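Local coordinates for protein lantibiotic dehydratase (Microbispora corallina, PDB 5EHK) that is a tRNA-dependent lantibiotic dehydratase of NAI-107 biosynthesis, probably glutamylating serines and threonines of the precursor peptide and then eliminating glutamate, at residues A[460-465]-A[485-490]; A[666-671]-A[686-691]; A[956-961]-A[1076-1081]. All blocks are in the same frame, centred on the assembly; numbering follows the deposited sequence.

How the interactions relate
Following the chain from the N terminus, the contacts come in series, and none nests within or crosses another. Interaction 1 closes a connection of 19 residues, which carries strand 476-479 between helices 460-471 and 481-487. Interaction 2 closes 14 residues that include the whole of strand 676-682 and binds the loop 666-671 to strand 685-693. Although separate in sequence, these two touch through L462, whose atoms meet W666, D667 and L671, and both reach the second subunit. Interaction 3 spans 114 residues, about half of them helical, in the C-terminal part of the protein, joining helices 950-965 and 1068-1085; its centre lies about 47 Å from that of interaction 1.

Interaction 1: residues A[460-465]-A[485-490]; sequences AALARL and AELAYD
R464 and E486 meet in a salt bridge, and the arginine can be traced outward from the helix. Its CB heads toward segment 485-490; CG stands anti to the carbonyl carbon (chi1 -84°), and the chain then bends at chi3, which turns the guanidinium back along its own helix. CZ lies 4.0 Å from E486 OE2, and the tip, R464 NH2, reaches that same OE2 at 2.7 Å. The carboxylate oxygen sits at the guanidinium edge, in its plane, and the two flat groups are nearly coplanar, 24° apart, although the chains carrying them cross at about a right angle. One guanidinium face has A460 O 3.8 Å above its plane, offset toward the rim.

Beside this polar pair the contact is apolar. L487 CD2 touches A461 CB at 3.6 Å and L462 CD1 at 3.5 Å, so one methyl bridges two successive residues of the helix.

Helix 460-471 is thus fastened to helix 481-487, which follows strand 476-479. L462 continues inward to W666 and L671, while A463 and R464 also pack on M674 and Q696 of the second subunit, placing this helix at the dimer interface.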
loop_
_atom_site.group_PDB
_atom_site.type_symbol
_atom_site.label_atom_id
_atom_site.label_comp_id
_atom_site.label_asym_id
_atom_site.label_seq_id
_atom_site.Cartn_x
_atom_site.Cartn_y
_atom_site.Cartn_z
ATOM N N ALA A 460 22.044 -4.981 -6.782
ATOM C CA ALA A 460 23.041 -5.981 -7.134
ATOM C C ALA A 460 24.413 -5.349 -6.924
ATOM O O ALA A 460 25.335 -5.987 -6.431
ATOM C CB ALA A 460 22.873 -6.448 -8.565
ATOM N N ALA A 461 24.524 -4.078 -7.297
ATOM C CA ALA A 461 25.752 -3.307 -7.142
ATOM C C ALA A 461 26.272 -3.238 -5.698
ATOM O O ALA A 461 27.415 -3.594 -5.411
ATOM C CB ALA A 461 25.522 -1.916 -7.675
ATOM N N LEU A 462 25.426 -2.779 -4.790
ATOM C CA LEU A 462 25.783 -2.753 -3.379
ATOM C C LEU A 462 26.146 -4.149 -2.853
ATOM O O LEU A 462 27.116 -4.303 -2.116
ATOM C CB LEU A 462 24.636 -2.177 -2.553
ATOM C CG LEU A 462 24.816 -0.829 -1.861
ATOM C CD1 LEU A 462 25.658 0.103 -2.715
ATOM C CD2 LEU A 462 23.437 -0.218 -1.551
ATOM N N ALA A 463 25.383 -5.169 -3.238
ATOM C CA ALA A 463 25.626 -6.509 -2.705
ATOM C C ALA A 463 27.026 -7.022 -3.062
ATOM O O ALA A 463 27.695 -7.616 -2.217
ATOM C CB ALA A 463 24.536 -7.492 -3.146
ATOM N N ARG A 464 27.456 -6.800 -4.304
ATOM C CA ARG A 464 28.800 -7.186 -4.727
ATOM C C ARG A 464 29.880 -6.562 -3.848
ATOM O O ARG A 464 30.856 -7.222 -3.456
ATOM C CB ARG A 464 29.052 -6.784 -6.171
ATOM C CG ARG A 464 28.541 -7.760 -7.186
ATOM C CD ARG A 464 29.155 -7.438 -8.531
ATOM N NE ARG A 464 28.852 -6.060 -8.895
ATOM C CZ ARG A 464 27.737 -5.680 -9.516
ATOM N NH1 ARG A 464 26.833 -6.585 -9.880
ATOM N NH2 ARG A 464 27.538 -4.395 -9.793
ATOM N N LEU A 465 29.696 -5.282 -3.543
ATOM C CA LEU A 465 30.682 -4.558 -2.774
ATOM C C LEU A 465 30.868 -5.268 -1.456
ATOM O O LEU A 465 31.992 -5.430 -0.982
ATOM C CB LEU A 465 30.242 -3.112 -2.532
ATOM C CG LEU A 465 30.089 -2.152 -3.724
ATOM C CD1 LEU A 465 29.638 -0.784 -3.213
ATOM C CD2 LEU A 465 31.362 -2.036 -4.585
ATOM N N ALA A 485 28.743 5.825 -10.677
ATOM C CA ALA A 485 27.968 5.705 -11.906
ATOM C C ALA A 485 27.004 4.504 -11.913
ATOM O O ALA A 485 26.072 4.455 -12.726
ATOM C CB ALA A 485 28.890 5.636 -13.105
ATOM N N GLU A 486 27.235 3.541 -11.021
ATOM C CA GLU A 486 26.419 2.337 -10.979
ATOM C C GLU A 486 25.290 2.451 -9.984
ATOM O O GLU A 486 24.278 1.771 -10.123
ATOM C CB GLU A 486 27.218 1.105 -10.554
ATOM C CG GLU A 486 27.744 0.249 -11.660
ATOM C CD GLU A 486 28.348 -1.012 -11.100
ATOM O OE1 GLU A 486 29.585 -1.077 -10.885
ATOM O OE2 GLU A 486 27.543 -1.946 -10.847
ATOM N N LEU A 487 25.468 3.277 -8.964
ATOM C CA LEU A 487 24.478 3.380 -7.911
ATOM C C LEU A 487 23.479 4.480 -8.166
ATOM O O LEU A 487 22.420 4.497 -7.556
ATOM C CB LEU A 487 25.176 3.633 -6.585
ATOM C CG LEU A 487 26.233 2.574 -6.282
ATOM C CD1 LEU A 487 27.091 2.925 -5.075
ATOM C CD2 LEU A 487 25.512 1.277 -6.048
ATOM N N ALA A 488 23.813 5.393 -9.069
ATOM C CA ALA A 488 23.000 6.589 -9.280
ATOM C C ALA A 488 21.662 6.192 -9.880
ATOM O O ALA A 488 21.625 5.519 -10.903
ATOM C CB ALA A 488 23.743 7.583 -10.195
ATOM N N TYR A 489 20.567 6.643 -9.274
ATOM C CA TYR A 489 19.245 6.372 -9.823
ATOM C C TYR A 489 19.090 7.112 -11.136
ATOM O O TYR A 489 18.271 6.745 -11.972
ATOM C CB TYR A 489 18.140 6.819 -8.865
ATOM C CG TYR A 489 18.089 6.078 -7.547
ATOM C CD1 TYR A 489 17.442 4.846 -7.443
ATOM C CD2 TYR A 489 18.646 6.625 -6.395
ATOM C CE1 TYR A 489 17.377 4.160 -6.228
ATOM C CE2 TYR A 489 18.584 5.950 -5.170
ATOM C CZ TYR A 489 17.951 4.714 -5.101
ATOM O OH TYR A 489 17.883 4.040 -3.910
ATOM N N ASP A 490 19.864 8.175 -11.299
ATOM C CA ASP A 490 19.905 8.899 -12.556
ATOM C C ASP A 490 21.009 9.935 -12.526
ATOM O O ASP A 490 21.732 10.062 -11.523
ATOM C CB ASP A 490 18.558 9.564 -12.884
ATOM C CG ASP A 490 18.244 10.760 -11.990
ATOM O OD1 ASP A 490 18.890 10.949 -10.932
ATOM O OD2 ASP A 490 17.329 11.524 -12.361
#

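Interaction 2: residues A[666-671]-A[686-691]; sequences WDWGAL and LLAAPL
W666 brings the CG-CD1 side of its indole up to the methyl of A688: W666 CD1 is 3.6 Å from A688 CB, with W666 CG at 3.8 Å from the same carbon. The approach is oblique to the ring. CG anti to the backbone N (chi1 174°) leaves the CB, CG and CD1 end of the residue against A688, while the six-membered part runs away from it toward L462 of helix 460-471, passing L687 with W666 CE3 at 4.2 Å from L687 CD1; the two side chains cross at about a right angle.

W668 reaches further along, to L691: W668 CD1 lies 4.3 Å from L691 CD1, also obliquely. A688 and L691 both direct their CB atoms toward the loop, whereas A689 and P690 direct theirs away, which explains why the contact skips the two residues between. The tryptophans also pack on each other: W666 NE1 lies 3.3 Å above the plane of the W668 ring, over its centre.

The loop is shaped by D667 OD1, which accepts the G669 N-H (3.3 Å, N-H...O angle 145°) from above the carboxylate plane. W666 also touches V680 and W668 touches L677, both of strand 676-682, whose backbone pairs with A688 and L691. The whole is therefore a loop with an Asx turn, D667 to G669, packed across a beta-hairpin of strands 676-682 and 685-693.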
loop_
_atom_site.group_PDB
_atom_site.type_symbol
_atom_site.label_atom_id
_atom_site.label_comp_id
_atom_site.label_asym_id
_atom_site.label_seq_id
_atom_site.Cartn_x
_atom_site.Cartn_y
_atom_site.Cartn_z
ATOM N N TRP A 666 24.322 7.838 3.517
ATOM C CA TRP A 666 24.555 6.610 2.774
ATOM C C TRP A 666 23.460 5.582 3.109
ATOM O O TRP A 666 23.184 5.293 4.282
ATOM C CB TRP A 666 25.957 6.053 3.098
ATOM C CG TRP A 666 26.215 4.721 2.476
ATOM C CD1 TRP A 666 26.036 3.496 3.052
ATOM C CD2 TRP A 666 26.674 4.482 1.146
ATOM N NE1 TRP A 666 26.368 2.503 2.161
ATOM C CE2 TRP A 666 26.757 3.085 0.979
ATOM C CE3 TRP A 666 27.025 5.314 0.075
ATOM C CZ2 TRP A 666 27.170 2.499 -0.227
ATOM C CZ3 TRP A 666 27.445 4.732 -1.124
ATOM C CH2 TRP A 666 27.505 3.340 -1.263
ATOM N N ASP A 667 22.846 5.036 2.060
ATOM C CA ASP A 667 21.741 4.095 2.243
ATOM C C ASP A 667 22.116 2.636 1.872
ATOM O O ASP A 667 22.372 2.304 0.701
ATOM C CB ASP A 667 20.509 4.593 1.470
ATOM C CG ASP A 667 19.283 3.728 1.693
ATOM O OD1 ASP A 667 19.142 3.165 2.795
ATOM O OD2 ASP A 667 18.435 3.653 0.786
ATOM N N TRP A 668 22.153 1.783 2.896
ATOM C CA TRP A 668 22.544 0.386 2.739
ATOM C C TRP A 668 21.363 -0.456 2.279
ATOM O O TRP A 668 21.544 -1.570 1.780
ATOM C CB TRP A 668 23.115 -0.188 4.033
ATOM C CG TRP A 668 24.630 -0.078 4.187
ATOM C CD1 TRP A 668 25.311 0.524 5.211
ATOM C CD2 TRP A 668 25.630 -0.604 3.298
ATOM N NE1 TRP A 668 26.665 0.399 5.016
ATOM C CE2 TRP A 668 26.890 -0.281 3.847
ATOM C CE3 TRP A 668 25.582 -1.310 2.095
ATOM C CZ2 TRP A 668 28.092 -0.646 3.233
ATOM C CZ3 TRP A 668 26.776 -1.665 1.486
ATOM C CH2 TRP A 668 28.015 -1.335 2.059
ATOM N N GLY A 669 20.155 0.073 2.468
ATOM C CA GLY A 669 18.960 -0.609 2.012
ATOM C C GLY A 669 18.744 -1.926 2.729
ATOM O O GLY A 669 18.969 -2.023 3.935
ATOM N N ALA A 670 18.295 -2.929 1.981
ATOM C CA ALA A 670 18.034 -4.261 2.529
ATOM C C ALA A 670 19.283 -4.839 3.187
ATOM O O ALA A 670 19.189 -5.608 4.167
ATOM C CB ALA A 670 17.562 -5.191 1.437
ATOM N N LEU A 671 20.447 -4.429 2.669
ATOM C CA LEU A 671 21.725 -4.961 3.113
ATOM C C LEU A 671 22.012 -4.623 4.553
ATOM O O LEU A 671 22.958 -5.119 5.129
ATOM C CB LEU A 671 22.867 -4.499 2.217
ATOM C CG LEU A 671 23.001 -5.337 0.950
ATOM C CD1 LEU A 671 23.889 -4.678 -0.085
ATOM C CD2 LEU A 671 23.528 -6.730 1.315
ATOM N N LEU A 686 35.024 8.741 4.500
ATOM C CA LEU A 686 34.140 7.642 4.887
ATOM C C LEU A 686 32.664 8.092 4.889
ATOM O O LEU A 686 32.179 8.696 5.852
ATOM C CB LEU A 686 34.526 7.127 6.277
ATOM C CG LEU A 686 35.013 5.681 6.365
ATOM C CD1 LEU A 686 36.294 5.517 5.572
ATOM C CD2 LEU A 686 35.207 5.285 7.837
ATOM N N LEU A 687 31.966 7.821 3.789
ATOM C CA LEU A 687 30.544 8.138 3.667
ATOM C C LEU A 687 29.710 7.388 4.722
ATOM O O LEU A 687 28.695 7.886 5.189
ATOM C CB LEU A 687 30.038 7.768 2.267
ATOM C CG LEU A 687 30.740 8.468 1.111
ATOM C CD1 LEU A 687 30.230 7.980 -0.240
ATOM C CD2 LEU A 687 30.556 9.975 1.244
ATOM N N ALA A 688 30.168 6.198 5.100
ATOM C CA ALA A 688 29.525 5.406 6.132
ATOM C C ALA A 688 30.616 4.653 6.860
ATOM O O ALA A 688 31.540 4.150 6.231
ATOM C CB ALA A 688 28.525 4.434 5.524
ATOM N N ALA A 689 30.514 4.603 8.185
ATOM C CA ALA A 689 31.463 3.887 9.032
ATOM C C ALA A 689 31.254 2.363 8.942
ATOM O O ALA A 689 30.210 1.898 8.483
ATOM C CB ALA A 689 31.329 4.365 10.476
ATOM N N PRO A 690 32.265 1.573 9.344
ATOM C CA PRO A 690 32.030 0.127 9.365
ATOM C C PRO A 690 31.067 -0.242 10.482
ATOM O O PRO A 690 30.934 0.498 11.457
ATOM C CB PRO A 690 33.431 -0.463 9.610
ATOM C CG PRO A 690 34.367 0.608 9.196
ATOM C CD PRO A 690 33.680 1.889 9.590
ATOM N N LEU A 691 30.419 -1.392 10.326
ATOM C CA LEU A 691 29.181 -1.698 11.030
ATOM C C LEU A 691 28.989 -3.149 11.496
ATOM O O LEU A 691 28.969 -4.067 10.682
ATOM C CB LEU A 691 28.071 -1.381 10.063
ATOM C CG LEU A 691 27.126 -0.349 10.598
ATOM C CD1 LEU A 691 26.232 0.074 9.435
ATOM C CD2 LEU A 691 26.371 -1.029 11.731
#

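Interaction 3: residues A[956-961]-A[1076-1081]; sequences ISAAAL and SLLHMT
Segments 956-961 and 1076-1081, of helices 950-965 and 1068-1085, run nearly antiparallel, with 154° between their directions and axes 9.7 Å apart at closest approach, and the backbones come nearest at A958 and L1078, CA to CA 6.0 Å. L961 carries the largest share of the interface. Its CG lies anti to the backbone N (chi1 -166°), sending the two methyls into the facing helix along different routes. L961 CD2 enters between the leucines, 4.0 Å from L1077 CB and 3.9 Å from L1078 CD1; the other methyl, L961 CD1, passes T1081 OG1 at 3.6 Å, the two side chains sliding past each other in opposite directions.

T1081 splits its duties. Its hydroxyl is hydrogen-bonded to D930 OD1 on helix 920-942, while CG2 turns to the partner helix and meets S957 OG at 3.5 Å. That bond to a third helix probably helps to fix the rotation of the threonine, and with it the methyl's place in the contact. One turn back, L1078 CD1 lies 3.6 Å from A958 O, and A958, with only a methyl, is consistent with the backbones being nearest here.

All six touching residues are buried. V1050 and F1053 of helix 1044-1059 add to the apolar surroundings of L961 and L1077. Such antiparallel side-by-side packing is that of a helical bundle, here in the C-terminal family region, which in lantibiotic dehydratases is associated with glutamate elimination.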
loop_
_atom_site.group_PDB
_atom_site.type_symbol
_atom_site.label_atom_id
_atom_site.label_comp_id
_atom_site.label_asym_id
_atom_site.label_seq_id
_atom_site.Cartn_x
_atom_site.Cartn_y
_atom_site.Cartn_z
ATOM N N ILE A 956 -13.536 9.085 -34.756
ATOM C CA ILE A 956 -14.458 9.841 -35.568
ATOM C C ILE A 956 -15.079 10.956 -34.747
ATOM O O ILE A 956 -15.145 12.090 -35.197
ATOM C CB ILE A 956 -15.553 8.935 -36.137
ATOM C CG1 ILE A 956 -14.941 7.889 -37.062
ATOM C CG2 ILE A 956 -16.611 9.738 -36.868
ATOM C CD1 ILE A 956 -15.943 6.842 -37.507
ATOM N N SER A 957 -15.482 10.644 -33.521
ATOM C CA SER A 957 -16.121 11.638 -32.662
ATOM C C SER A 957 -15.144 12.748 -32.246
ATOM O O SER A 957 -15.509 13.919 -32.248
ATOM C CB SER A 957 -16.768 10.979 -31.443
ATOM O OG SER A 957 -17.703 11.838 -30.822
ATOM N N ALA A 958 -13.900 12.404 -31.938
ATOM C CA ALA A 958 -12.918 13.441 -31.618
ATOM C C ALA A 958 -12.717 14.408 -32.774
ATOM O O ALA A 958 -12.803 15.632 -32.599
ATOM C CB ALA A 958 -11.621 12.846 -31.237
ATOM N N ALA A 959 -12.464 13.855 -33.958
ATOM C CA ALA A 959 -12.138 14.672 -35.120
ATOM C C ALA A 959 -13.311 15.543 -35.521
ATOM O O ALA A 959 -13.138 16.702 -35.928
ATOM C CB ALA A 959 -11.723 13.800 -36.268
ATOM N N ALA A 960 -14.508 14.986 -35.369
ATOM C CA ALA A 960 -15.729 15.715 -35.681
ATOM C C ALA A 960 -15.943 16.897 -34.727
ATOM O O ALA A 960 -16.440 17.952 -35.149
ATOM C CB ALA A 960 -16.919 14.786 -35.648
ATOM N N LEU A 961 -15.579 16.726 -33.454
ATOM C CA LEU A 961 -15.676 17.830 -32.507
ATOM C C LEU A 961 -14.665 18.926 -32.828
ATOM O O LEU A 961 -15.011 20.101 -32.851
ATOM C CB LEU A 961 -15.520 17.348 -31.059
ATOM C CG LEU A 961 -15.915 18.309 -29.927
ATOM C CD1 LEU A 961 -16.444 17.522 -28.738
ATOM C CD2 LEU A 961 -14.749 19.185 -29.479
ATOM N N SER A 1076 -10.358 19.856 -22.987
ATOM C CA SER A 1076 -11.313 19.325 -22.025
ATOM C C SER A 1076 -12.458 18.704 -22.799
ATOM O O SER A 1076 -12.877 17.582 -22.499
ATOM C CB SER A 1076 -11.881 20.425 -21.113
ATOM O OG SER A 1076 -11.005 20.759 -20.057
ATOM N N LEU A 1077 -12.935 19.415 -23.819
ATOM C CA LEU A 1077 -14.035 18.914 -24.630
ATOM C C LEU A 1077 -13.651 17.611 -25.336
ATOM O O LEU A 1077 -14.465 16.697 -25.413
ATOM C CB LEU A 1077 -14.535 19.973 -25.610
ATOM C CG LEU A 1077 -15.442 21.091 -25.080
ATOM C CD1 LEU A 1077 -15.749 22.100 -26.155
ATOM C CD2 LEU A 1077 -16.745 20.515 -24.549
ATOM N N LEU A 1078 -12.420 17.512 -25.836
ATOM C CA LEU A 1078 -11.962 16.245 -26.410
ATOM C C LEU A 1078 -11.938 15.117 -25.376
ATOM O O LEU A 1078 -12.400 13.988 -25.667
ATOM C CB LEU A 1078 -10.601 16.337 -27.130
ATOM C CG LEU A 1078 -10.402 16.973 -28.519
ATOM C CD1 LEU A 1078 -11.630 16.898 -29.458
ATOM C CD2 LEU A 1078 -9.875 18.369 -28.403
ATOM N N HIS A 1079 -11.374 15.418 -24.197
ATOM C CA HIS A 1079 -11.304 14.457 -23.084
ATOM C C HIS A 1079 -12.701 13.917 -22.667
ATOM O O HIS A 1079 -12.900 12.709 -22.560
ATOM C CB HIS A 1079 -10.565 15.058 -21.871
ATOM C CG HIS A 1079 -10.654 14.220 -20.629
ATOM N ND1 HIS A 1079 -10.294 12.887 -20.600
ATOM C CD2 HIS A 1079 -11.090 14.516 -19.384
ATOM C CE1 HIS A 1079 -10.495 12.404 -19.388
ATOM N NE2 HIS A 1079 -10.980 13.371 -18.630
ATOM N N MET A 1080 -13.673 14.800 -22.465
ATOM C CA MET A 1080 -15.015 14.351 -22.078
ATOM C C MET A 1080 -15.725 13.499 -23.133
ATOM O O MET A 1080 -16.542 12.643 -22.783
ATOM C CB MET A 1080 -15.896 15.529 -21.624
ATOM C CG MET A 1080 -15.493 16.166 -20.283
ATOM S SD MET A 1080 -15.661 15.128 -18.795
ATOM C CE MET A 1080 -14.211 14.107 -18.816
ATOM N N THR A 1081 -15.422 13.720 -24.411
ATOM C CA THR A 1081 -16.017 12.893 -25.446
ATOM C C THR A 1081 -15.451 11.492 -25.302
ATOM O O THR A 1081 -16.176 10.509 -25.430
ATOM C CB THR A 1081 -15.839 13.473 -26.870
ATOM O OG1 THR A 1081 -16.950 14.331 -27.156
ATOM C CG2 THR A 1081 -15.870 12.391 -27.908
#